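Long-range contact in centrosomal protein 120 (PDB 6EWH), which probably acts in centriole and basal-body assembly and is needed for building cilia, the crystallised piece being its second C2 domain: residues M30-V35 / R88-I93. The protein carries 1 engineered substitution. Residues are numbered along the deposited sequence; the frame is centred on the assembly and turned at random.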
ATOM      1  N   MET A  30     -10.702  -2.943 -18.885  1.00 27.14           N
ATOM      2  CA  MET A  30      -9.916  -2.032 -18.059  1.00 25.45           C
ATOM      3  C   MET A  30     -10.303  -2.132 -16.595  1.00 24.64           C
ATOM      4  O   MET A  30     -11.488  -2.172 -16.251  1.00 26.14           O
ATOM      5  CB  MET A  30     -10.115  -0.594 -18.534  1.00 28.31           C
ATOM      6  CG  MET A  30      -9.575  -0.348 -19.935  1.00 32.98           C
ATOM      7  SD  MET A  30      -7.861  -0.870 -20.180  1.00 34.62           S
ATOM      8  CE  MET A  30      -7.039  -0.020 -18.836  1.00 28.01           C
ATOM      9  N   PHE A  31      -9.280  -2.160 -15.736  1.00 24.09           N
ATOM     10  CA  PHE A  31      -9.426  -2.214 -14.289  1.00 22.48           C
ATOM     11  C   PHE A  31      -8.535  -1.162 -13.647  1.00 22.19           C
ATOM     12  O   PHE A  31      -7.549  -0.712 -14.236  1.00 23.61           O
ATOM     13  CB  PHE A  31      -8.990  -3.594 -13.756  1.00 20.57           C
ATOM     14  CG  PHE A  31      -9.822  -4.731 -14.285  1.00 24.62           C
ATOM     15  CD1 PHE A  31      -9.527  -5.320 -15.514  1.00 25.47           C
ATOM     16  CD2 PHE A  31     -10.912  -5.203 -13.569  1.00 24.35           C
ATOM     17  CE1 PHE A  31     -10.302  -6.376 -16.002  1.00 25.86           C
ATOM     18  CE2 PHE A  31     -11.692  -6.242 -14.063  1.00 26.13           C
ATOM     19  CZ  PHE A  31     -11.382  -6.825 -15.268  1.00 26.78           C
ATOM     20  N   VAL A  32      -8.873  -0.793 -12.413  1.00 22.46           N
ATOM     21  CA  VAL A  32      -8.063   0.119 -11.610  1.00 21.31           C
ATOM     22  C   VAL A  32      -7.721  -0.579 -10.296  1.00 21.90           C
ATOM     23  O   VAL A  32      -8.615  -1.081  -9.603  1.00 22.73           O
ATOM     24  CB  VAL A  32      -8.784   1.456 -11.348  1.00 22.85           C
ATOM     25  CG1 VAL A  32      -7.891   2.385 -10.529  1.00 24.24           C
ATOM     26  CG2 VAL A  32      -9.162   2.107 -12.670  1.00 25.42           C
ATOM     27  N   LEU A  33      -6.434  -0.619  -9.970  1.00 22.09           N
ATOM     28  CA  LEU A  33      -5.942  -1.138  -8.697  1.00 22.07           C
ATOM     29  C   LEU A  33      -5.370   0.043  -7.919  1.00 20.33           C
ATOM     30  O   LEU A  33      -4.505   0.763  -8.432  1.00 20.69           O
ATOM     31  CB  LEU A  33      -4.859  -2.171  -8.967  1.00 21.38           C
ATOM     32  CG  LEU A  33      -4.168  -2.724  -7.724  1.00 21.79           C
ATOM     33  CD1 LEU A  33      -5.147  -3.519  -6.848  1.00 23.83           C
ATOM     34  CD2 LEU A  33      -3.015  -3.629  -8.155  1.00 24.51           C
ATOM     35  N   SER A  34      -5.855   0.258  -6.693  1.00 20.31           N
ATOM     36  CA  SER A  34      -5.489   1.456  -5.955  0.82 20.28           C
ATOM     37  C   SER A  34      -5.097   1.124  -4.525  1.00 20.88           C
ATOM     38  O   SER A  34      -5.570   0.151  -3.924  1.00 22.29           O
ATOM     39  CB  SER A  34      -6.617   2.496  -5.919  0.82 22.57           C
ATOM     40  OG  SER A  34      -7.745   1.992  -5.244  0.82 22.74           O
ATOM     41  N   VAL A  35      -4.206   1.958  -3.994  1.00 19.69           N
ATOM     42  CA  VAL A  35      -3.739   1.872  -2.611  1.00 20.51           C
ATOM     43  C   VAL A  35      -3.948   3.241  -1.983  1.00 20.26           C
ATOM     44  O   VAL A  35      -3.514   4.255  -2.543  1.00 21.18           O
ATOM     45  CB  VAL A  35      -2.250   1.506  -2.553  1.00 19.70           C
ATOM     46  CG1 VAL A  35      -1.771   1.461  -1.089  1.00 21.55           C
ATOM     47  CG2 VAL A  35      -2.000   0.176  -3.235  1.00 21.77           C
ATOM     48  N   ARG A  88      -4.196   8.486  -2.310  1.00 21.42           N
ATOM     49  CA  ARG A  88      -4.383   7.295  -3.123  1.00 19.86           C
ATOM     50  C   ARG A  88      -3.406   7.316  -4.286  1.00 19.50           C
ATOM     51  O   ARG A  88      -3.162   8.370  -4.887  1.00 23.67           O
ATOM     52  CB  ARG A  88      -5.812   7.269  -3.685  1.00 20.55           C
ATOM     53  CG  ARG A  88      -6.125   6.014  -4.503  1.00 20.47           C
ATOM     54  CD  ARG A  88      -7.536   6.049  -5.040  1.00 26.66           C
ATOM     55  NE  ARG A  88      -8.515   6.118  -3.971  1.00 32.35           N
ATOM     56  CZ  ARG A  88      -9.399   7.101  -3.833  1.00 35.20           C
ATOM     57  NH1 ARG A  88     -10.237   7.081  -2.809  1.00 32.29           N
ATOM     58  NH2 ARG A  88      -9.444   8.095  -4.710  1.00 32.46           N
ATOM     59  N   ALA A  89      -2.884   6.140  -4.638  1.00 19.57           N
ATOM     60  CA  ALA A  89      -2.165   5.936  -5.883  1.00 19.18           C
ATOM     61  C   ALA A  89      -2.850   4.795  -6.600  1.00 20.64           C
ATOM     62  O   ALA A  89      -3.239   3.808  -5.967  1.00 21.25           O
ATOM     63  CB  ALA A  89      -0.689   5.572  -5.661  1.00 24.20           C
ATOM     64  N   SER A  90      -3.035   4.928  -7.912  1.00 21.53           N
ATOM     65  CA  SER A  90      -3.782   3.954  -8.705  0.52 22.79           C
ATOM     66  C   SER A  90      -3.022   3.629  -9.983  1.00 22.96           C
ATOM     67  O   SER A  90      -2.383   4.505 -10.559  1.00 23.76           O
ATOM     68  CB  SER A  90      -5.138   4.541  -9.138  0.52 23.26           C
ATOM     69  OG  SER A  90      -5.907   5.007  -8.039  0.52 25.36           O
ATOM     70  N   VAL A  91      -3.140   2.383 -10.440  1.00 22.15           N
ATOM     71  CA  VAL A  91      -2.637   1.970 -11.745  1.00 22.79           C
ATOM     72  C   VAL A  91      -3.786   1.395 -12.553  1.00 23.66           C
ATOM     73  O   VAL A  91      -4.726   0.804 -12.014  1.00 23.45           O
ATOM     74  CB  VAL A  91      -1.479   0.951 -11.635  1.00 25.38           C
ATOM     75  CG1 VAL A  91      -0.252   1.616 -11.018  1.00 26.41           C
ATOM     76  CG2 VAL A  91      -1.908  -0.283 -10.820  1.00 24.60           C
ATOM     77  N   ARG A  92      -3.699   1.559 -13.869  1.00 23.04           N
ATOM     78  CA  ARG A  92      -4.682   0.993 -14.776  1.00 24.38           C
ATOM     79  C   ARG A  92      -4.174  -0.334 -15.320  1.00 24.48           C
ATOM     80  O   ARG A  92      -2.997  -0.468 -15.672  1.00 26.50           O
ATOM     81  CB  ARG A  92      -4.964   1.948 -15.940  1.00 25.06           C
ATOM     82  CG  ARG A  92      -5.617   3.246 -15.509  1.00 29.36           C
ATOM     83  CD  ARG A  92      -5.759   4.191 -16.715  1.00 31.59           C
ATOM     84  NE  ARG A  92      -6.861   3.783 -17.583  1.00 30.26           N
ATOM     85  CZ  ARG A  92      -6.869   3.921 -18.904  1.00 31.58           C
ATOM     86  NH1 ARG A  92      -5.815   4.427 -19.527  1.00 38.45           N
ATOM     87  NH2 ARG A  92      -7.932   3.537 -19.596  1.00 33.01           N
ATOM     88  N   ILE A  93      -5.072  -1.313 -15.392  1.00 23.30           N
ATOM     89  CA  ILE A  93      -4.725  -2.661 -15.825  1.00 24.94           C
ATOM     90  C   ILE A  93      -5.703  -3.078 -16.916  1.00 26.44           C
ATOM     91  O   ILE A  93      -6.922  -2.939 -16.753  1.00 26.95           O
ATOM     92  CB  ILE A  93      -4.758  -3.656 -14.649  1.00 24.11           C
ATOM     93  CG1 ILE A  93      -3.739  -3.269 -13.582  1.00 24.47           C
ATOM     94  CG2 ILE A  93      -4.470  -5.075 -15.137  1.00 28.82           C
ATOM     95  CD1 ILE A  93      -3.937  -3.980 -12.262  1.00 25.57           C
TER
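Phe31, Leu33 and Val35 each exchange a pair of backbone hydrogen bonds with Ile93, Val91 and Ala89 respectively, the regular antiparallel pattern by which strands 29-41 and 87-95 lie side by side inside a sheet of the C2 beta-sandwich. The six bonds are of ordinary length and fairly straight. The shortest, Phe31 N to Ile93 O, measures 2.7 Å, and the longest, Leu33 N to Val91 O, 3.0 Å. Between them, weaker CA-H...O contacts join the strands, such as Arg88 CA to Val35 O at 3.2 Å. The Phe31 ring turns an edge to Ile93 O, the carbonyl that already accepts the bond from Phe31 N.

Apolar contacts gather on the face that carries the hydrogen-bonded pairs. Ile93 sends CD1 diagonally from the next such pair to Leu33 CB, 3.9 Å away. Val91, directly across from Leu33, places CG2 between its own backbone N and carbonyl carbon, which brings that methyl to 4.0 Å from Leu33 CB. Leu33 and Val35 reach Leu66 of strand 60-66, so this face looks into the sandwich.

The other face mixes polar and aliphatic groups. Ser90 CB meets Val32 CG1 at 3.8 Å. Met30, bent at chi2 (-52°) and chi3 (-53°), folds its methyl back so that CE lies over one face of the Arg92 guanidinium, displaced toward the rim and 3.7 Å from NH2; NE of that arginine is salt-bridged to Glu181.

Backbone bonding thus fixes the register, while the alternation of side chains gives the pair one apolar face for the sandwich interior and another where a thioether methyl packs near the rim of a guanidinium held at NE by Glu181.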